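Local coordinates for protein polyketide cyclase / dehydrase and lipid transport (Nitrosospira multiformis, PDB 3P51) that is of unknown function but probably binds a hydrophobic small molecule or lipid in a helix-grip cavity, as relatives of the Bet v 1-like superfamily do, at residues Val14-Trp18 with Tyr65-Arg71; Trp29-Ile34 with Ser131-Leu136; Glu57-Ile63 with Tyr74-Pro80. All coordinates share one frame; numbering follows the deposited sequence.

How the contacts relate
All three contacts belong to one Bet v 1-like helix-grip domain, in which a curved antiparallel sheet wraps round the long helix 120-139. Contact 1 sets the short helix 14-21 against the hairpin turn between strands 58-66 and 71-78. Contact 3 pairs the same two strands farther from that turn, and its centre lies about 21 Å from that of contact 1. Contact 2 joins the loop after the short helix to the long helix. Its centre is about 18 Å from that of contact 1 and about 17 Å from that of contact 3. In relatives the ligand cavity lies between sheet and long helix; Tyr74 OH of contact 3 hydrogen-bonds to Tyr129 and Trp110, consistent with a place there.

Contact 1: residues Val14-Trp18 with Tyr65-Arg71; sequences VERVW and YSEIERR
The indole of Trp18 lies with one face on Arg70. The CA of Arg70 sits 3.6 Å from the centroid of the six-membered ring, 12° off its normal, which makes a CH-pi contact. The CB and CG of Arg70 continue along the same ring system. The Arg70 chain then runs extended from CG to NE past buried Val14, whose CG2 is 3.7 Å from Arg70 CD and whose CG1 covers the centre of one guanidinium face. CG of Trp18 is anti to its backbone N (chi1 -176°), and this carries the indole out from the helix to the turn. Tyr65 meets the ring obliquely: its OH is 3.4 Å from Trp18 CZ2, and that hydroxyl is hydrogen-bonded to the backbone O of Arg22. At the indole edge Trp18 NE1 gives a nearly straight hydrogen bond of 3.0 Å to Glu67 OE1. The oxygen lies in the ring plane but is met from above its own carboxylate plane.

This is where the short helix 14-21 of the Bet v 1-like fold packs on the turn of hairpin 58-66/71-78. Arg70 and Arg71 both face Ser66, a G1 beta bulge, and Ser66 OG accepts from Glu69 N in an ST motif.

The solvent side is looser. Exposed Glu15 holds OE2 4.0 Å from Arg70 NH2. That oxygen stands well out of the guanidinium plane, so charge alone links the pair.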
loop_
_atom_site.group_PDB
_atom_site.type_symbol
_atom_site.label_atom_id
_atom_site.label_comp_id
_atom_site.label_asym_id
_atom_site.label_seq_id
_atom_site.Cartn_x
_atom_site.Cartn_y
_atom_site.Cartn_z
ATOM N N VAL A 14 -1.176 21.493 2.724
ATOM C CA VAL A 14 -1.477 20.217 3.365
ATOM C C VAL A 14 -1.161 20.234 4.862
ATOM O O VAL A 14 -1.866 19.602 5.643
ATOM C CB VAL A 14 -0.752 19.048 2.660
ATOM C CG1 VAL A 14 0.752 19.106 2.931
ATOM C CG2 VAL A 14 -1.336 17.697 3.083
ATOM N N GLU A 15 -0.111 20.953 5.259
ATOM C CA GLU A 15 0.253 21.055 6.677
ATOM C C GLU A 15 -0.867 21.689 7.495
ATOM O O GLU A 15 -1.106 21.310 8.642
ATOM C CB GLU A 15 1.526 21.875 6.867
ATOM C CG GLU A 15 2.807 21.238 6.328
ATOM C CD GLU A 15 2.996 21.433 4.829
ATOM O OE1 GLU A 15 2.265 22.262 4.233
ATOM O OE2 GLU A 15 3.881 20.755 4.253
ATOM N N ARG A 16 -1.541 22.666 6.904
ATOM C CA ARG A 16 -2.643 23.343 7.580
ATOM C C ARG A 16 -3.880 22.455 7.670
ATOM O O ARG A 16 -4.546 22.381 8.717
ATOM C CB ARG A 16 -2.976 24.637 6.841
ATOM C CG ARG A 16 -3.919 25.560 7.574
ATOM C CD ARG A 16 -3.524 27.001 7.319
ATOM N NE ARG A 16 -4.532 27.937 7.802
ATOM C CZ ARG A 16 -5.481 28.468 7.038
ATOM N NH1 ARG A 16 -5.554 28.156 5.750
ATOM N NH2 ARG A 16 -6.357 29.315 7.562
ATOM N N VAL A 17 -4.206 21.786 6.571
ATOM C CA VAL A 17 -5.359 20.894 6.585
ATOM C C VAL A 17 -5.129 19.768 7.582
ATOM O O VAL A 17 -6.008 19.448 8.375
ATOM C CB VAL A 17 -5.662 20.300 5.203
ATOM C CG1 VAL A 17 -6.904 19.446 5.289
ATOM C CG2 VAL A 17 -5.866 21.415 4.171
ATOM N N TRP A 18 -3.942 19.168 7.550
ATOM C CA TRP A 18 -3.634 18.090 8.489
ATOM C C TRP A 18 -3.747 18.588 9.928
ATOM O O TRP A 18 -4.349 17.935 10.774
ATOM C CB TRP A 18 -2.235 17.510 8.217
ATOM C CG TRP A 18 -1.875 16.312 9.089
ATOM C CD1 TRP A 18 -0.802 16.208 9.937
ATOM C CD2 TRP A 18 -2.593 15.072 9.204
ATOM N NE1 TRP A 18 -0.807 14.982 10.561
ATOM C CE2 TRP A 18 -1.887 14.263 10.126
ATOM C CE3 TRP A 18 -3.751 14.560 8.608
ATOM C CZ2 TRP A 18 -2.307 12.968 10.475
ATOM C CZ3 TRP A 18 -4.180 13.263 8.962
ATOM C CH2 TRP A 18 -3.455 12.492 9.885
ATOM N N TYR A 65 -3.252 4.816 12.379
ATOM C CA TYR A 65 -2.941 6.240 12.297
ATOM C C TYR A 65 -1.545 6.391 11.697
ATOM O O TYR A 65 -0.609 5.682 12.082
ATOM C CB TYR A 65 -2.986 6.868 13.690
ATOM C CG TYR A 65 -2.916 8.378 13.719
ATOM C CD1 TYR A 65 -4.051 9.138 13.973
ATOM C CD2 TYR A 65 -1.718 9.042 13.507
ATOM C CE1 TYR A 65 -3.990 10.534 14.014
ATOM C CE2 TYR A 65 -1.642 10.435 13.546
ATOM C CZ TYR A 65 -2.791 11.172 13.801
ATOM O OH TYR A 65 -2.733 12.551 13.843
ATOM N N SER A 66 -1.416 7.297 10.735
ATOM C CA SER A 66 -0.136 7.563 10.105
ATOM C C SER A 66 0.141 9.064 10.038
ATOM O O SER A 66 -0.543 9.809 9.328
ATOM C CB SER A 66 -0.075 6.954 8.708
ATOM O OG SER A 66 1.220 7.149 8.142
ATOM N N GLU A 67 1.136 9.507 10.797
ATOM C CA GLU A 67 1.555 10.892 10.736
ATOM C C GLU A 67 2.288 11.106 9.411
ATOM O O GLU A 67 2.109 12.132 8.749
ATOM C CB GLU A 67 2.478 11.222 11.914
ATOM C CG GLU A 67 3.130 12.596 11.830
ATOM C CD GLU A 67 2.124 13.726 12.006
ATOM O OE1 GLU A 67 0.996 13.467 12.482
ATOM O OE2 GLU A 67 2.466 14.878 11.669
ATOM N N ILE A 68 3.113 10.133 9.026
ATOM C CA ILE A 68 3.923 10.282 7.822
ATOM C C ILE A 68 3.064 10.289 6.560
ATOM O O ILE A 68 3.323 11.063 5.648
ATOM C CB ILE A 68 5.042 9.225 7.732
ATOM C CG1 ILE A 68 5.912 9.458 6.490
ATOM C CG2 ILE A 68 4.473 7.820 7.749
ATOM C CD1 ILE A 68 7.010 8.413 6.307
ATOM N N GLU A 69 2.021 9.456 6.514
ATOM C CA GLU A 69 1.151 9.431 5.335
ATOM C C GLU A 69 -0.081 10.316 5.519
ATOM O O GLU A 69 -0.873 10.472 4.596
ATOM C CB GLU A 69 0.689 8.005 5.006
ATOM C CG GLU A 69 1.801 6.963 4.910
ATOM C CD GLU A 69 2.709 7.171 3.718
ATOM O OE1 GLU A 69 2.312 7.922 2.801
ATOM O OE2 GLU A 69 3.824 6.590 3.705
ATOM N N ARG A 70 -0.255 10.877 6.714
ATOM C CA ARG A 70 -1.422 11.714 6.992
ATOM C C ARG A 70 -2.703 10.940 6.750
ATOM O O ARG A 70 -3.531 11.331 5.924
ATOM C CB ARG A 70 -1.422 12.970 6.116
ATOM C CG ARG A 70 -0.166 13.836 6.258
ATOM C CD ARG A 70 -0.371 15.194 5.602
ATOM N NE ARG A 70 0.769 16.088 5.802
ATOM C CZ ARG A 70 1.788 16.196 4.955
ATOM N NH1 ARG A 70 1.811 15.466 3.840
ATOM N NH2 ARG A 70 2.790 17.027 5.222
ATOM N N ARG A 71 -2.869 9.844 7.484
ATOM C CA ARG A 71 -4.031 8.980 7.335
ATOM C C ARG A 71 -4.604 8.578 8.686
ATOM O O ARG A 71 -3.858 8.304 9.623
ATOM C CB ARG A 71 -3.658 7.706 6.581
ATOM C CG ARG A 71 -4.856 6.802 6.337
ATOM C CD ARG A 71 -4.444 5.448 5.795
ATOM N NE ARG A 71 -3.528 5.551 4.663
ATOM C CZ ARG A 71 -3.912 5.731 3.405
ATOM N NH1 ARG A 71 -5.191 5.846 3.113
ATOM N NH2 ARG A 71 -3.017 5.796 2.438
#

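Contact 2: residues Trp29-Ile34 with Ser131-Leu136; sequences WAPSLI and SLLADL
The indole of Trp29 meets the long helix along one side of its six-membered ring. The backbone O of Leu132 lies at the ring edge, near the plane, 4.0 Å from Trp29 CZ3. Leu136 approaches obliquely, with CD1 3.9 Å from Trp29 CE3. Phe27 and Ile21 also pack on this tryptophan. In the helix-grip fold of this family, the contact ties the loop between helix 14-21 and strand 37-40 to the C-terminal helix 120-139.

Next to the indole, CD2 of Leu132 packs against the loop. It touches Ala30 CB at 3.6 Å and also reaches Ile34 CG1. The polar half turns on Asp135, whose carboxylate grips Ser32 twice. Ser32 OG gives a 2.7 Å bond to the syn lone pair of OD1 of Asp135. In Ser32 chi1 of -65° sets OG beside its own backbone N, and the two donors point at one carboxylate. Ser32 N binds Asp135 OD2 at 2.9 Å, on the syn side and 25° out of the carboxylate plane. A water donates to the same OD2 of Asp135 at 2.6 Å, accepts from Leu33 N and is bonded to Ser131 OG.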
loop_
_atom_site.group_PDB
_atom_site.type_symbol
_atom_site.label_atom_id
_atom_site.label_comp_id
_atom_site.label_asym_id
_atom_site.label_seq_id
_atom_site.Cartn_x
_atom_site.Cartn_y
_atom_site.Cartn_z
ATOM N N TRP A 29 -14.340 20.341 13.068
ATOM C CA TRP A 29 -14.215 20.839 11.702
ATOM C C TRP A 29 -15.357 20.435 10.780
ATOM O O TRP A 29 -15.402 20.868 9.636
ATOM C CB TRP A 29 -12.884 20.413 11.082
ATOM C CG TRP A 29 -12.543 18.942 11.174
ATOM C CD1 TRP A 29 -11.869 18.314 12.188
ATOM C CD2 TRP A 29 -12.808 17.935 10.188
ATOM N NE1 TRP A 29 -11.715 16.976 11.898
ATOM C CE2 TRP A 29 -12.282 16.722 10.675
ATOM C CE3 TRP A 29 -13.443 17.943 8.942
ATOM C CZ2 TRP A 29 -12.372 15.531 9.960
ATOM C CZ3 TRP A 29 -13.532 16.757 8.235
ATOM C CH2 TRP A 29 -12.997 15.571 8.744
ATOM N N ALA A 30 -16.268 19.598 11.269
ATOM C CA ALA A 30 -17.443 19.219 10.484
ATOM C C ALA A 30 -18.726 19.464 11.284
ATOM O O ALA A 30 -19.426 18.514 11.661
ATOM C CB ALA A 30 -17.349 17.758 10.056
ATOM N N PRO A 31 -19.047 20.744 11.538
ATOM C CA PRO A 31 -20.172 21.096 12.420
ATOM C C PRO A 31 -21.551 20.825 11.823
ATOM O O PRO A 31 -22.522 20.755 12.582
ATOM C CB PRO A 31 -19.982 22.598 12.650
ATOM C CG PRO A 31 -19.217 23.081 11.448
ATOM C CD PRO A 31 -18.337 21.931 11.022
ATOM N N SER A 32 -21.646 20.663 10.506
ATOM C CA SER A 32 -22.949 20.438 9.880
ATOM C C SER A 32 -23.559 19.131 10.350
ATOM O O SER A 32 -24.685 19.099 10.838
ATOM C CB SER A 32 -22.849 20.436 8.353
ATOM O OG SER A 32 -22.474 21.710 7.856
ATOM N N LEU A 33 -22.812 18.044 10.212
ATOM C CA LEU A 33 -23.339 16.740 10.575
ATOM C C LEU A 33 -22.940 16.321 11.990
ATOM O O LEU A 33 -23.729 15.715 12.708
ATOM C CB LEU A 33 -22.892 15.701 9.553
ATOM C CG LEU A 33 -23.538 14.321 9.604
ATOM C CD1 LEU A 33 -23.556 13.711 8.217
ATOM C CD2 LEU A 33 -22.794 13.423 10.569
ATOM N N ILE A 34 -21.716 16.644 12.396
ATOM C CA ILE A 34 -21.229 16.234 13.713
ATOM C C ILE A 34 -21.562 17.268 14.792
ATOM O O ILE A 34 -20.967 18.340 14.836
ATOM C CB ILE A 34 -19.705 15.988 13.712
ATOM C CG1 ILE A 34 -19.317 15.017 12.593
ATOM C CG2 ILE A 34 -19.266 15.457 15.067
ATOM C CD1 ILE A 34 -20.152 13.738 12.587
ATOM N N SER A 131 -20.997 15.496 3.044
ATOM C CA SER A 131 -21.250 16.584 3.986
ATOM C C SER A 131 -20.021 16.913 4.823
ATOM O O SER A 131 -19.684 18.078 5.001
ATOM C CB SER A 131 -22.429 16.246 4.904
ATOM O OG SER A 131 -22.498 17.172 5.976
ATOM N N LEU A 132 -19.356 15.886 5.344
ATOM C CA LEU A 132 -18.147 16.092 6.137
ATOM C C LEU A 132 -17.065 16.793 5.310
ATOM O O LEU A 132 -16.445 17.758 5.760
ATOM C CB LEU A 132 -17.616 14.759 6.675
ATOM C CG LEU A 132 -18.546 13.933 7.577
ATOM C CD1 LEU A 132 -17.924 12.583 7.894
ATOM C CD2 LEU A 132 -18.877 14.673 8.859
ATOM N N LEU A 133 -16.846 16.309 4.092
ATOM C CA LEU A 133 -15.853 16.915 3.214
ATOM C C LEU A 133 -16.234 18.349 2.840
ATOM O O LEU A 133 -15.375 19.227 2.768
ATOM C CB LEU A 133 -15.661 16.071 1.956
ATOM C CG LEU A 133 -14.991 14.715 2.169
ATOM C CD1 LEU A 133 -15.012 13.886 0.904
ATOM C CD2 LEU A 133 -13.559 14.892 2.656
ATOM N N ALA A 134 -17.521 18.580 2.601
ATOM C CA ALA A 134 -18.012 19.915 2.253
ATOM C C ALA A 134 -17.738 20.938 3.356
ATOM O O ALA A 134 -17.407 22.090 3.072
ATOM C CB ALA A 134 -19.500 19.865 1.921
ATOM N N ASP A 135 -17.879 20.522 4.615
ATOM C CA ASP A 135 -17.478 21.370 5.741
ATOM C C ASP A 135 -15.985 21.701 5.678
ATOM O O ASP A 135 -15.566 22.841 5.889
ATOM C CB ASP A 135 -17.787 20.682 7.075
ATOM C CG ASP A 135 -19.246 20.816 7.482
ATOM O OD1 ASP A 135 -19.968 21.617 6.852
ATOM O OD2 ASP A 135 -19.672 20.123 8.437
ATOM N N LEU A 136 -15.178 20.688 5.391
ATOM C CA LEU A 136 -13.729 20.862 5.370
ATOM C C LEU A 136 -13.338 21.870 4.295
ATOM O O LEU A 136 -12.522 22.760 4.529
ATOM C CB LEU A 136 -13.028 19.515 5.165
ATOM C CG LEU A 136 -11.516 19.496 5.400
ATOM C CD1 LEU A 136 -11.184 20.160 6.726
ATOM C CD2 LEU A 136 -11.013 18.063 5.375
HETATM O O HOH W 1 -20.688 17.709 8.183
#

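Contact 3: residues Glu57-Ile63 with Tyr74-Pro80; sequences EFLDTLI and YSMDEGP
Backbone bonds join Thr61 and Ser75 as a hydrogen-bonded antiparallel pair. Thr61 N to Ser75 O is 3.0 Å, and Ser75 N returns a bond to Thr61 O. Farther on, Leu59 O takes the N-H of Asp77 at 2.7 Å and a weak bond from Glu78 N. Leu59 N returns a bond to Glu78 O. Asp77 and Glu78 thus both face Leu59, a classic beta bulge.

Three polar side chains, those of Thr61, Ser75 and Asp77, meet on the face that carries Thr61 and Ser75. Thr61 OG1 gives a short 2.5 Å bond to the syn lone pair of Asp77 OD2, and Ser75 OG gives one of 2.7 Å to Asp77 OD1. Arg51 adds a salt bridge to OD2. With an alanine here in place of the aspartate, the hydroxyls of Thr61 and Ser75 would probably lose the carboxylate that both bond to, and Arg51 this counter-charge.

Apolar and aromatic contacts gather round Phe58. The CD of Pro80 lies over one ring face in a CH-pi contact, 3.7 Å from the centroid. Selenomethionine Met76 brings SE to the ring edge, 4.0 Å from Phe58 CD1, as a Met-aromatic contact. Tyr124 of the long helix packs on both Phe58 and Pro80.

Asp60 lies alongside Tyr74, its carboxylate 35° from the ring plane and salt-bridged to Arg52. Two neighbouring strands of the curved Bet v 1-like sheet are joined here as a bulged antiparallel hairpin, with Phe58 and Tyr74 reaching toward the long helix.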
loop_
_atom_site.group_PDB
_atom_site.type_symbol
_atom_site.label_atom_id
_atom_site.label_comp_id
_atom_site.label_asym_id
_atom_site.label_seq_id
_atom_site.Cartn_x
_atom_site.Cartn_y
_atom_site.Cartn_z
ATOM N N GLU A 57 -24.488 8.320 18.734
ATOM C CA GLU A 57 -24.929 7.108 18.044
ATOM C C GLU A 57 -23.885 6.402 17.177
ATOM O O GLU A 57 -24.019 5.211 16.910
ATOM C CB GLU A 57 -26.205 7.383 17.241
ATOM C CG GLU A 57 -26.045 8.451 16.180
ATOM C CD GLU A 57 -27.367 8.797 15.504
ATOM O OE1 GLU A 57 -28.424 8.421 16.046
ATOM O OE2 GLU A 57 -27.350 9.443 14.434
ATOM N N PHE A 58 -22.865 7.127 16.724
ATOM C CA PHE A 58 -21.757 6.495 16.019
ATOM C C PHE A 58 -20.645 6.189 17.001
ATOM O O PHE A 58 -20.028 7.108 17.537
ATOM C CB PHE A 58 -21.178 7.424 14.953
ATOM C CG PHE A 58 -22.074 7.654 13.775
ATOM C CD1 PHE A 58 -22.091 6.758 12.718
ATOM C CD2 PHE A 58 -22.872 8.785 13.708
ATOM C CE1 PHE A 58 -22.895 6.981 11.623
ATOM C CE2 PHE A 58 -23.684 9.013 12.614
ATOM C CZ PHE A 58 -23.692 8.114 11.569
ATOM N N LEU A 59 -20.375 4.909 17.229
ATOM C CA LEU A 59 -19.210 4.521 18.025
ATOM C C LEU A 59 -18.046 4.083 17.121
ATOM O O LEU A 59 -18.129 3.032 16.482
ATOM C CB LEU A 59 -19.583 3.390 18.989
ATOM C CG LEU A 59 -18.474 2.881 19.923
ATOM C CD1 LEU A 59 -17.998 3.979 20.873
ATOM C CD2 LEU A 59 -18.947 1.642 20.694
ATOM N N ASP A 60 -16.974 4.880 17.075
ATOM C CA ASP A 60 -15.776 4.588 16.257
ATOM C C ASP A 60 -14.578 4.163 17.114
ATOM O O ASP A 60 -14.374 4.702 18.206
ATOM C CB ASP A 60 -15.319 5.841 15.494
ATOM C CG ASP A 60 -16.284 6.276 14.390
ATOM O OD1 ASP A 60 -17.112 5.462 13.925
ATOM O OD2 ASP A 60 -16.188 7.451 13.964
ATOM N N THR A 61 -13.764 3.239 16.599
ATOM C CA THR A 61 -12.452 2.932 17.179
ATOM C C THR A 61 -11.329 3.235 16.181
ATOM O O THR A 61 -11.429 2.871 15.010
ATOM C CB THR A 61 -12.353 1.455 17.578
ATOM O OG1 THR A 61 -13.383 1.151 18.522
ATOM C CG2 THR A 61 -11.016 1.167 18.222
ATOM N N LEU A 62 -10.268 3.905 16.641
ATOM C CA LEU A 62 -9.105 4.179 15.796
ATOM C C LEU A 62 -8.314 2.885 15.619
ATOM O O LEU A 62 -7.837 2.293 16.603
ATOM C CB LEU A 62 -8.217 5.253 16.443
ATOM C CG LEU A 62 -7.014 5.806 15.673
ATOM C CD1 LEU A 62 -7.451 6.449 14.353
ATOM C CD2 LEU A 62 -6.260 6.821 16.533
ATOM N N ILE A 63 -8.181 2.427 14.376
ATOM C CA ILE A 63 -7.516 1.148 14.117
ATOM C C ILE A 63 -6.167 1.322 13.416
ATOM O O ILE A 63 -5.364 0.386 13.351
ATOM C CB ILE A 63 -8.416 0.207 13.297
ATOM C CG1 ILE A 63 -8.632 0.770 11.887
ATOM C CG2 ILE A 63 -9.778 -0.010 14.017
ATOM C CD1 ILE A 63 -9.579 -0.073 11.025
ATOM N N TYR A 74 -10.429 3.899 10.881
ATOM C CA TYR A 74 -11.222 3.530 12.039
ATOM C C TYR A 74 -12.291 2.523 11.670
ATOM O O TYR A 74 -12.731 2.456 10.515
ATOM C CB TYR A 74 -11.889 4.778 12.621
ATOM C CG TYR A 74 -12.733 5.514 11.604
ATOM C CD1 TYR A 74 -14.086 5.226 11.450
ATOM C CD2 TYR A 74 -12.171 6.486 10.783
ATOM C CE1 TYR A 74 -14.862 5.892 10.503
ATOM C CE2 TYR A 74 -12.935 7.156 9.844
ATOM C CZ TYR A 74 -14.272 6.855 9.707
ATOM O OH TYR A 74 -15.023 7.521 8.767
ATOM N N SER A 75 -12.724 1.749 12.661
ATOM C CA SER A 75 -13.896 0.904 12.511
ATOM C C SER A 75 -15.096 1.658 13.056
ATOM O O SER A 75 -14.987 2.373 14.052
ATOM C CB SER A 75 -13.721 -0.408 13.280
ATOM O OG SER A 75 -13.495 -0.181 14.665
HETATM N N MSE A 76 -16.238 1.516 12.394
HETATM C CA MSE A 76 -17.492 1.971 12.976
HETATM C C MSE A 76 -18.148 0.791 13.693
HETATM O O MSE A 76 -18.673 -0.120 13.055
HETATM C CB MSE A 76 -18.431 2.512 11.904
HETATM C CG MSE A 76 -19.649 3.187 12.488
HETATM SE SE MSE A 76 -21.160 3.145 11.250
HETATM C CE MSE A 76 -20.377 4.314 9.883
ATOM N N ASP A 77 -18.115 0.815 15.021
ATOM C CA ASP A 77 -18.598 -0.304 15.828
ATOM C C ASP A 77 -20.117 -0.261 16.061
ATOM O O ASP A 77 -20.766 -1.298 16.216
ATOM C CB ASP A 77 -17.853 -0.333 17.166
ATOM C CG ASP A 77 -16.333 -0.185 17.002
ATOM O OD1 ASP A 77 -15.772 -0.711 16.016
ATOM O OD2 ASP A 77 -15.701 0.457 17.870
ATOM N N GLU A 78 -20.678 0.940 16.119
ATOM C CA GLU A 78 -22.123 1.089 16.196
ATOM C C GLU A 78 -22.524 2.303 15.379
ATOM O O GLU A 78 -21.739 3.231 15.215
ATOM C CB GLU A 78 -22.607 1.275 17.641
ATOM C CG GLU A 78 -22.084 0.266 18.651
ATOM C CD GLU A 78 -22.900 -1.009 18.730
ATOM O OE1 GLU A 78 -23.857 -1.197 17.927
ATOM O OE2 GLU A 78 -22.571 -1.832 19.613
ATOM N N GLY A 79 -23.755 2.299 14.879
ATOM C CA GLY A 79 -24.265 3.441 14.148
ATOM C C GLY A 79 -25.760 3.324 13.965
ATOM O O GLY A 79 -26.323 2.260 14.181
ATOM N N PRO A 80 -26.405 4.421 13.548
ATOM C CA PRO A 80 -27.847 4.397 13.289
ATOM C C PRO A 80 -28.123 3.613 12.009
ATOM O O PRO A 80 -27.233 3.505 11.166
ATOM C CB PRO A 80 -28.185 5.877 13.090
ATOM C CG PRO A 80 -26.913 6.466 12.521
ATOM C CD PRO A 80 -25.785 5.707 13.174
#